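Local coordinates for glutaminase 1 (Escherichia coli, PDB 1U60), which catalyses the hydrolysis of L-glutamine to L-glutamate and ammonium, at residues A[87-98]-A[110-119]; A[165-173]-A[185-193]. One frame throughout, in Å; residues are numbered along the deposited sequence.

In the fold
Both contacts are largely buried and both lie in the serine beta-lactamase-like glutaminase fold, but they are built differently. Contact 1 joins two loops, one leaving helix 82-88 and the other leading into helix 117-126. Backbone carbonyls, proline rings and waters do much of the work there, and part of it faces the second subunit. Contact 2 packs helix 166-178 against helix 185-195, mostly through side chains, with Trp173 at the exposed side, and does not touch the second subunit. The centres of contact 1 and contact 2 are about 16 Å apart. They meet where Asn117 of contact 1 touches Asn168 of contact 2, both predicted to bind substrate, and where Ala118 packs on Ile171.

Contact 1: residues A[87-98]-A[110-119]; sequences DKIGADPTGLPF and KPLSPLVNAG. With EDO (1,2-ethanediol), chain G.
Gly90 and Leu112 bring the two loops closest, their CA atoms 4.3 Å apart, and the chains meet again where Asn117 N donates to Phe98 O at 2.9 Å. That bond lies in the carbonyl plane, at the start of helix 117-126. A water bridges Phe98 O and Ala118 N. The Phe98 ring and the Asn117 amide lie side by side, their planes 70° apart, with Asn117 OD1 at the ring edge, 3.6 Å from Phe98 CD2. Lys69 holds the same OD1. At the other end Ile89 CG2 packs over Pro114, 3.9 Å from Pro114 CD. Chi1 of -47° sets CG1 beside the backbone N and leaves Ile89 CG2 anti to it, 3.6 Å from Gly119 O. The Lys110 side chain is extended, its CE 3.5 Å from Asp87 O. Its NZ bonds to Gln86 O and, through a water, to Asp87 O. Leu112 lays CD1 against Asp92 CB at 4.0 Å, while Asp92 OD1 accepts from Asp249 N of the second subunit. The lysine ammonium meets carbonyl oxygens near the end of helix 82-88, where its charge would suit the helix dipole, and the Phe98 O bond holds the helix start at Asn117, predicted to bind substrate.

Contact 2: residues A[165-173]-A[185-193]; sequences NFHNRAIAW and AMEACDVYT
Met186, Cys189 and Ala185 lose the most surface to helix 166-173. The Ala185 methyl sits over the six-membered ring of Trp173, its CB 3.6 Å from the ring centroid and 10° off the normal, a CH-pi contact. Met186 CE covers the five-membered ring on the same face, 3.4 Å from Trp173 NE1. The Met186 chain bends at chi2 and again at chi3 (87°), which folds the methyl back between this indole and Ala172 CB, 3.9 Å from Met186 CE. Its SD lies obliquely to the ring, a Met-aromatic contact. The side chain crosses that of Arg169 at about a right angle, Met186 SD 4.0 Å from Arg169 CG. Arg169 NH2 is hydrogen-bonded to Gln162 O. Cys189 points SG into the middle of the interface, 3.9 Å from Arg169 CG. One turn on, Thr193 OG1 donates to Cys189 O at 2.8 Å; Thr193 N reaches this oxygen from the opposite face of its plane. Asn168 crosses Tyr192 at about a right angle, its amide at the ring edge. The axes of 166-173 and 185-193 approach to 8.9 Å, their directions 137° apart, an obliquely antiparallel helix pair that brings Asn168 and Tyr192 together in the predicted glutamine site.

Contact 1: residues A[87-98]-A[110-119]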
loop_
_atom_site.group_PDB
_atom_site.type_symbol
_atom_site.label_atom_id
_atom_site.label_comp_id
_atom_site.label_asym_id
_atom_site.label_seq_id
_atom_site.Cartn_x
_atom_site.Cartn_y
_atom_site.Cartn_z
ATOM N N ASP A 87 -14.446 -2.550 -9.831
ATOM C CA ASP A 87 -15.801 -2.035 -9.780
ATOM C C ASP A 87 -16.694 -2.782 -8.774
ATOM O O ASP A 87 -17.472 -2.162 -8.015
ATOM C CB ASP A 87 -16.454 -2.195 -11.158
ATOM C CG ASP A 87 -15.893 -1.237 -12.210
ATOM O OD1 ASP A 87 -15.205 -0.244 -11.870
ATOM O OD2 ASP A 87 -16.103 -1.427 -13.418
ATOM N N LYS A 88 -16.612 -4.115 -8.789
ATOM C CA LYS A 88 -17.513 -4.965 -8.008
ATOM C C LYS A 88 -17.020 -5.307 -6.593
ATOM O O LYS A 88 -17.821 -5.680 -5.749
ATOM C CB LYS A 88 -17.795 -6.251 -8.798
ATOM C CG LYS A 88 -18.334 -5.995 -10.207
ATOM C CD LYS A 88 -19.659 -5.259 -10.161
ATOM C CE LYS A 88 -20.321 -5.241 -11.567
ATOM N NZ LYS A 88 -21.551 -4.341 -11.641
ATOM N N ILE A 89 -15.718 -5.151 -6.327
ATOM C CA ILE A 89 -15.122 -5.508 -5.048
ATOM C C ILE A 89 -14.379 -4.295 -4.519
ATOM O O ILE A 89 -14.705 -3.831 -3.433
ATOM C CB ILE A 89 -14.159 -6.717 -5.135
ATOM C CG1 ILE A 89 -14.776 -7.880 -5.924
ATOM C CG2 ILE A 89 -13.742 -7.175 -3.726
ATOM C CD1 ILE A 89 -15.973 -8.522 -5.219
ATOM N N GLY A 90 -13.385 -3.818 -5.269
ATOM C CA GLY A 90 -12.595 -2.674 -4.847
ATOM C C GLY A 90 -11.124 -2.969 -4.778
ATOM O O GLY A 90 -10.710 -4.100 -4.856
ATOM N N ALA A 91 -10.333 -1.922 -4.622
ATOM C CA ALA A 91 -8.889 -1.990 -4.517
ATOM C C ALA A 91 -8.341 -1.163 -3.323
ATOM O O ALA A 91 -7.157 -0.921 -3.265
ATOM C CB ALA A 91 -8.284 -1.480 -5.839
ATOM N N ASP A 92 -9.187 -0.781 -2.356
ATOM C CA ASP A 92 -8.751 0.160 -1.302
ATOM C C ASP A 92 -8.759 -0.451 0.101
ATOM O O ASP A 92 -9.628 -1.278 0.391
ATOM C CB ASP A 92 -9.628 1.413 -1.296
ATOM C CG ASP A 92 -9.460 2.228 -2.531
ATOM O OD1 ASP A 92 -8.274 2.491 -2.905
ATOM O OD2 ASP A 92 -10.444 2.610 -3.203
ATOM N N PRO A 93 -7.786 -0.079 0.943
ATOM C CA PRO A 93 -7.789 -0.506 2.349
ATOM C C PRO A 93 -8.954 0.149 3.115
ATOM O O PRO A 93 -9.434 1.244 2.756
ATOM C CB PRO A 93 -6.426 -0.069 2.848
ATOM C CG PRO A 93 -6.131 1.130 2.079
ATOM C CD PRO A 93 -6.618 0.759 0.656
ATOM N N THR A 94 -9.481 -0.585 4.098
ATOM C CA THR A 94 -10.601 -0.089 4.898
ATOM C C THR A 94 -10.267 0.723 6.133
ATOM O O THR A 94 -11.141 1.398 6.647
ATOM C CB THR A 94 -11.463 -1.205 5.363
ATOM O OG1 THR A 94 -10.685 -2.060 6.199
ATOM C CG2 THR A 94 -11.932 -2.033 4.180
ATOM N N GLY A 95 -9.025 0.642 6.601
ATOM C CA GLY A 95 -8.601 1.237 7.864
ATOM C C GLY A 95 -9.140 0.545 9.111
ATOM O O GLY A 95 -9.000 1.062 10.229
ATOM N N LEU A 96 -9.779 -0.615 8.925
ATOM C CA LEU A 96 -10.581 -1.250 9.994
ATOM C C LEU A 96 -10.390 -2.792 10.014
ATOM O O LEU A 96 -9.853 -3.361 9.077
ATOM C CB LEU A 96 -12.076 -0.932 9.773
ATOM C CG LEU A 96 -12.500 0.548 10.006
ATOM C CD1 LEU A 96 -13.900 0.851 9.467
ATOM C CD2 LEU A 96 -12.403 0.936 11.447
ATOM N N PRO A 97 -10.764 -3.448 11.099
ATOM C CA PRO A 97 -10.489 -4.879 11.256
ATOM C C PRO A 97 -11.086 -5.772 10.152
ATOM O O PRO A 97 -12.028 -5.393 9.424
ATOM C CB PRO A 97 -11.086 -5.189 12.645
ATOM C CG PRO A 97 -11.004 -3.837 13.370
ATOM C CD PRO A 97 -11.370 -2.864 12.323
ATOM N N PHE A 98 -10.532 -6.971 10.077
ATOM C CA PHE A 98 -10.905 -7.971 9.080
ATOM C C PHE A 98 -12.396 -8.232 8.884
ATOM O O PHE A 98 -12.826 -8.600 7.782
ATOM C CB PHE A 98 -10.206 -9.283 9.438
ATOM C CG PHE A 98 -10.825 -10.008 10.601
ATOM C CD1 PHE A 98 -10.606 -9.599 11.906
ATOM C CD2 PHE A 98 -11.643 -11.104 10.387
ATOM C CE1 PHE A 98 -11.172 -10.291 12.989
ATOM C CE2 PHE A 98 -12.232 -11.780 11.478
ATOM C CZ PHE A 98 -11.988 -11.367 12.768
ATOM N N LYS A 110 -20.193 -1.170 -0.088
ATOM C CA LYS A 110 -19.086 -1.635 -0.917
ATOM C C LYS A 110 -17.984 -2.182 -0.031
ATOM O O LYS A 110 -17.599 -1.536 0.905
ATOM C CB LYS A 110 -18.503 -0.516 -1.818
ATOM C CG LYS A 110 -17.521 -1.144 -2.838
ATOM C CD LYS A 110 -17.173 -0.258 -4.027
ATOM C CE LYS A 110 -16.202 -1.007 -4.983
ATOM N NZ LYS A 110 -15.524 -0.102 -5.928
ATOM N N PRO A 111 -17.506 -3.401 -0.299
ATOM C CA PRO A 111 -16.498 -4.021 0.568
ATOM C C PRO A 111 -15.069 -3.499 0.464
ATOM O O PRO A 111 -14.257 -3.850 1.334
ATOM C CB PRO A 111 -16.603 -5.518 0.193
ATOM C CG PRO A 111 -17.058 -5.513 -1.193
ATOM C CD PRO A 111 -18.021 -4.362 -1.279
ATOM N N LEU A 112 -14.771 -2.668 -0.526
ATOM C CA LEU A 112 -13.485 -2.011 -0.718
ATOM C C LEU A 112 -12.313 -2.852 -1.079
ATOM O O LEU A 112 -11.583 -2.469 -1.987
ATOM C CB LEU A 112 -13.064 -1.126 0.475
ATOM C CG LEU A 112 -13.678 0.275 0.680
ATOM C CD1 LEU A 112 -12.684 1.362 1.247
ATOM C CD2 LEU A 112 -14.609 0.740 -0.341
ATOM N N SER A 113 -12.083 -3.962 -0.381
ATOM C CA SER A 113 -10.896 -4.807 -0.624
ATOM C C SER A 113 -11.298 -6.275 -0.694
ATOM O O SER A 113 -12.015 -6.739 0.205
ATOM C CB SER A 113 -9.843 -4.657 0.489
ATOM O OG SER A 113 -8.815 -5.670 0.373
ATOM N N PRO A 114 -10.799 -7.029 -1.679
ATOM C CA PRO A 114 -11.020 -8.503 -1.710
ATOM C C PRO A 114 -10.322 -9.240 -0.584
ATOM O O PRO A 114 -10.514 -10.419 -0.436
ATOM C CB PRO A 114 -10.372 -8.965 -3.021
ATOM C CG PRO A 114 -9.681 -7.764 -3.603
ATOM C CD PRO A 114 -10.031 -6.543 -2.836
ATOM N N LEU A 115 -9.503 -8.541 0.185
ATOM C CA LEU A 115 -8.746 -9.155 1.274
ATOM C C LEU A 115 -9.273 -8.929 2.679
ATOM O O LEU A 115 -8.676 -9.429 3.593
ATOM C CB LEU A 115 -7.253 -8.840 1.164
ATOM C CG LEU A 115 -6.596 -9.091 -0.175
ATOM C CD1 LEU A 115 -5.084 -8.830 -0.110
ATOM C CD2 LEU A 115 -6.851 -10.542 -0.700
ATOM N N VAL A 116 -10.345 -8.136 2.864
ATOM C CA VAL A 116 -11.073 -8.190 4.121
ATOM C C VAL A 116 -12.197 -9.222 3.965
ATOM O O VAL A 116 -12.474 -9.646 2.864
ATOM C CB VAL A 116 -11.583 -6.841 4.589
ATOM C CG1 VAL A 116 -10.383 -5.875 4.734
ATOM C CG2 VAL A 116 -12.679 -6.311 3.658
ATOM N N ASN A 117 -12.774 -9.686 5.054
ATOM C CA ASN A 117 -13.744 -10.798 4.928
ATOM C C ASN A 117 -14.917 -10.469 3.960
ATOM O O ASN A 117 -15.337 -11.277 3.160
ATOM C CB ASN A 117 -14.312 -11.179 6.305
ATOM C CG ASN A 117 -13.383 -12.065 7.121
ATOM O OD1 ASN A 117 -12.161 -12.057 6.973
ATOM N ND2 ASN A 117 -13.981 -12.789 8.090
ATOM N N ALA A 118 -15.447 -9.259 4.071
ATOM C CA ALA A 118 -16.592 -8.864 3.261
ATOM C C ALA A 118 -16.193 -8.889 1.770
ATOM O O ALA A 118 -16.888 -9.464 0.945
ATOM C CB ALA A 118 -17.067 -7.431 3.703
ATOM N N GLY A 119 -15.050 -8.291 1.437
ATOM C CA GLY A 119 -14.599 -8.326 0.067
ATOM C C GLY A 119 -14.315 -9.723 -0.445
ATOM O O GLY A 119 -14.514 -10.012 -1.616
HETATM C C1 EDO G . -19.842 -1.388 -12.383
HETATM O O1 EDO G . -20.317 -1.445 -11.042
HETATM C C2 EDO G . -20.958 -1.627 -13.377
HETATM O O2 EDO G . -20.710 -2.797 -14.129
HETATM O O HOH W 1 -17.713 0.620 -7.715
HETATM O O HOH W 2 -13.545 1.011 -3.447
HETATM O O HOH W 3 -15.020 -7.592 6.393
#

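Contact 2: residues A[165-173]-A[185-193]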
loop_
_atom_site.group_PDB
_atom_site.type_symbol
_atom_site.label_atom_id
_atom_site.label_comp_id
_atom_site.label_asym_id
_atom_site.label_seq_id
_atom_site.Cartn_x
_atom_site.Cartn_y
_atom_site.Cartn_z
ATOM N N ASN A 165 -19.678 -19.784 11.893
ATOM C CA ASN A 165 -19.399 -18.616 11.027
ATOM C C ASN A 165 -20.560 -17.627 10.924
ATOM O O ASN A 165 -20.806 -17.043 9.861
ATOM C CB ASN A 165 -18.996 -19.082 9.625
ATOM C CG ASN A 165 -20.103 -19.864 8.881
ATOM O OD1 ASN A 165 -19.940 -20.253 7.669
ATOM N ND2 ASN A 165 -21.233 -20.069 9.546
ATOM N N PHE A 166 -21.268 -17.453 12.031
ATOM C CA PHE A 166 -22.446 -16.576 12.071
ATOM C C PHE A 166 -22.178 -15.147 11.651
ATOM O O PHE A 166 -23.008 -14.510 10.953
ATOM C CB PHE A 166 -23.061 -16.609 13.481
ATOM C CG PHE A 166 -23.250 -18.023 14.009
ATOM C CD1 PHE A 166 -24.070 -18.905 13.338
ATOM C CD2 PHE A 166 -22.548 -18.453 15.146
ATOM C CE1 PHE A 166 -24.215 -20.236 13.764
ATOM C CE2 PHE A 166 -22.680 -19.766 15.585
ATOM C CZ PHE A 166 -23.512 -20.668 14.884
ATOM N N HIS A 167 -21.041 -14.593 12.039
ATOM C CA HIS A 167 -20.776 -13.236 11.671
ATOM C C HIS A 167 -20.514 -13.108 10.145
ATOM O O HIS A 167 -20.944 -12.115 9.524
ATOM C CB HIS A 167 -19.639 -12.701 12.530
ATOM C CG HIS A 167 -19.429 -11.242 12.403
ATOM N ND1 HIS A 167 -19.924 -10.323 13.302
ATOM C CD2 HIS A 167 -18.749 -10.539 11.475
ATOM C CE1 HIS A 167 -19.568 -9.109 12.921
ATOM N NE2 HIS A 167 -18.870 -9.210 11.799
ATOM N N ASN A 168 -19.884 -14.106 9.513
ATOM C CA ASN A 168 -19.746 -14.094 8.055
ATOM C C ASN A 168 -21.092 -14.274 7.328
ATOM O O ASN A 168 -21.278 -13.728 6.229
ATOM C CB ASN A 168 -18.776 -15.162 7.574
ATOM C CG ASN A 168 -17.327 -14.786 7.729
ATOM O OD1 ASN A 168 -16.451 -15.683 7.652
ATOM N ND2 ASN A 168 -17.032 -13.538 8.022
ATOM N N ARG A 169 -22.023 -15.004 7.924
ATOM C CA ARG A 169 -23.404 -15.111 7.385
ATOM C C ARG A 169 -24.043 -13.753 7.347
ATOM O O ARG A 169 -24.700 -13.381 6.339
ATOM C CB ARG A 169 -24.292 -16.056 8.185
ATOM C CG ARG A 169 -23.811 -17.504 8.302
ATOM C CD ARG A 169 -24.682 -18.385 9.146
ATOM N NE ARG A 169 -23.975 -19.626 9.476
ATOM C CZ ARG A 169 -24.560 -20.701 10.008
ATOM N NH1 ARG A 169 -25.883 -20.741 10.232
ATOM N NH2 ARG A 169 -23.832 -21.755 10.304
ATOM N N ALA A 170 -23.847 -12.986 8.425
ATOM C CA ALA A 170 -24.321 -11.611 8.466
ATOM C C ALA A 170 -23.728 -10.744 7.356
ATOM O O ALA A 170 -24.454 -10.028 6.673
ATOM C CB ALA A 170 -24.035 -10.982 9.767
ATOM N N ILE A 171 -22.399 -10.792 7.227
ATOM C CA ILE A 171 -21.713 -10.054 6.189
ATOM C C ILE A 171 -22.211 -10.409 4.781
ATOM O O ILE A 171 -22.420 -9.512 3.944
ATOM C CB ILE A 171 -20.170 -10.215 6.332
ATOM C CG1 ILE A 171 -19.657 -9.452 7.545
ATOM C CG2 ILE A 171 -19.461 -9.684 5.097
ATOM C CD1 ILE A 171 -18.200 -9.660 7.857
ATOM N N ALA A 172 -22.432 -11.692 4.513
ATOM C CA ALA A 172 -22.937 -12.113 3.236
ATOM C C ALA A 172 -24.295 -11.461 2.936
ATOM O O ALA A 172 -24.546 -11.038 1.839
ATOM C CB ALA A 172 -23.065 -13.557 3.193
ATOM N N TRP A 173 -25.173 -11.406 3.925
ATOM C CA TRP A 173 -26.470 -10.796 3.731
ATOM C C TRP A 173 -26.366 -9.286 3.563
ATOM O O TRP A 173 -27.131 -8.710 2.793
ATOM C CB TRP A 173 -27.444 -11.181 4.889
ATOM C CG TRP A 173 -28.018 -12.568 4.782
ATOM C CD1 TRP A 173 -27.896 -13.554 5.690
ATOM C CD2 TRP A 173 -28.808 -13.121 3.708
ATOM N NE1 TRP A 173 -28.543 -14.689 5.273
ATOM C CE2 TRP A 173 -29.099 -14.460 4.048
ATOM C CE3 TRP A 173 -29.267 -12.625 2.481
ATOM C CZ2 TRP A 173 -29.864 -15.306 3.228
ATOM C CZ3 TRP A 173 -30.027 -13.445 1.671
ATOM C CH2 TRP A 173 -30.306 -14.776 2.036
ATOM N N ALA A 185 -26.540 -15.735 -1.188
ATOM C CA ALA A 185 -25.748 -15.340 -0.017
ATOM C C ALA A 185 -25.178 -16.562 0.707
ATOM O O ALA A 185 -24.015 -16.550 1.102
ATOM C CB ALA A 185 -26.586 -14.493 0.931
ATOM N N MET A 186 -25.982 -17.606 0.905
ATOM C CA MET A 186 -25.518 -18.719 1.714
ATOM C C MET A 186 -24.553 -19.602 0.901
ATOM O O MET A 186 -23.618 -20.113 1.464
ATOM C CB MET A 186 -26.663 -19.480 2.435
ATOM C CG MET A 186 -27.242 -18.634 3.671
ATOM S SD MET A 186 -26.092 -17.825 5.008
ATOM C CE MET A 186 -25.732 -16.254 4.260
ATOM N N GLU A 187 -24.741 -19.705 -0.422
ATOM C CA GLU A 187 -23.724 -20.308 -1.296
ATOM C C GLU A 187 -22.369 -19.621 -1.187
ATOM O O GLU A 187 -21.344 -20.292 -1.085
ATOM C CB GLU A 187 -24.202 -20.261 -2.764
ATOM C CG GLU A 187 -23.171 -20.664 -3.826
ATOM C CD GLU A 187 -23.753 -20.738 -5.244
ATOM O OE1 GLU A 187 -25.024 -20.646 -5.361
ATOM O OE2 GLU A 187 -22.946 -20.900 -6.226
ATOM N N ALA A 188 -22.359 -18.298 -1.285
ATOM C CA ALA A 188 -21.113 -17.560 -1.147
ATOM C C ALA A 188 -20.464 -17.808 0.209
ATOM O O ALA A 188 -19.248 -18.002 0.308
ATOM C CB ALA A 188 -21.326 -16.078 -1.357
ATOM N N CYS A 189 -21.271 -17.816 1.255
ATOM C CA CYS A 189 -20.754 -17.962 2.605
ATOM C C CYS A 189 -20.192 -19.374 2.757
ATOM O O CYS A 189 -19.108 -19.571 3.286
ATOM C CB CYS A 189 -21.835 -17.620 3.632
ATOM S SG CYS A 189 -21.256 -17.678 5.348
ATOM N N ASP A 190 -20.911 -20.365 2.261
ATOM C CA ASP A 190 -20.477 -21.740 2.351
ATOM C C ASP A 190 -19.115 -21.902 1.643
ATOM O O ASP A 190 -18.193 -22.442 2.214
ATOM C CB ASP A 190 -21.568 -22.614 1.710
ATOM C CG ASP A 190 -21.197 -24.081 1.537
ATOM O OD1 ASP A 190 -20.162 -24.606 2.056
ATOM O OD2 ASP A 190 -21.940 -24.806 0.846
ATOM N N VAL A 191 -19.010 -21.455 0.413
ATOM C CA VAL A 191 -17.779 -21.713 -0.341
ATOM C C VAL A 191 -16.614 -20.950 0.262
ATOM O O VAL A 191 -15.510 -21.469 0.327
ATOM C CB VAL A 191 -17.951 -21.463 -1.819
ATOM C CG1 VAL A 191 -16.677 -21.699 -2.572
ATOM C CG2 VAL A 191 -19.022 -22.431 -2.343
ATOM N N TYR A 192 -16.890 -19.734 0.713
ATOM C CA TYR A 192 -15.857 -18.933 1.370
ATOM C C TYR A 192 -15.304 -19.712 2.593
ATOM O O TYR A 192 -14.099 -19.789 2.826
ATOM C CB TYR A 192 -16.378 -17.544 1.797
ATOM C CG TYR A 192 -15.278 -16.832 2.543
ATOM C CD1 TYR A 192 -14.154 -16.409 1.861
ATOM C CD2 TYR A 192 -15.281 -16.721 3.940
ATOM C CE1 TYR A 192 -13.116 -15.842 2.487
ATOM C CE2 TYR A 192 -14.200 -16.123 4.595
ATOM C CZ TYR A 192 -13.120 -15.697 3.844
ATOM O OH TYR A 192 -11.986 -15.182 4.412
ATOM N N THR A 193 -16.209 -20.312 3.368
ATOM C CA THR A 193 -15.829 -21.133 4.520
ATOM C C THR A 193 -14.958 -22.332 4.127
ATOM O O THR A 193 -13.920 -22.578 4.737
ATOM C CB THR A 193 -17.091 -21.589 5.244
ATOM O OG1 THR A 193 -17.822 -20.419 5.637
ATOM C CG2 THR A 193 -16.751 -22.310 6.513
#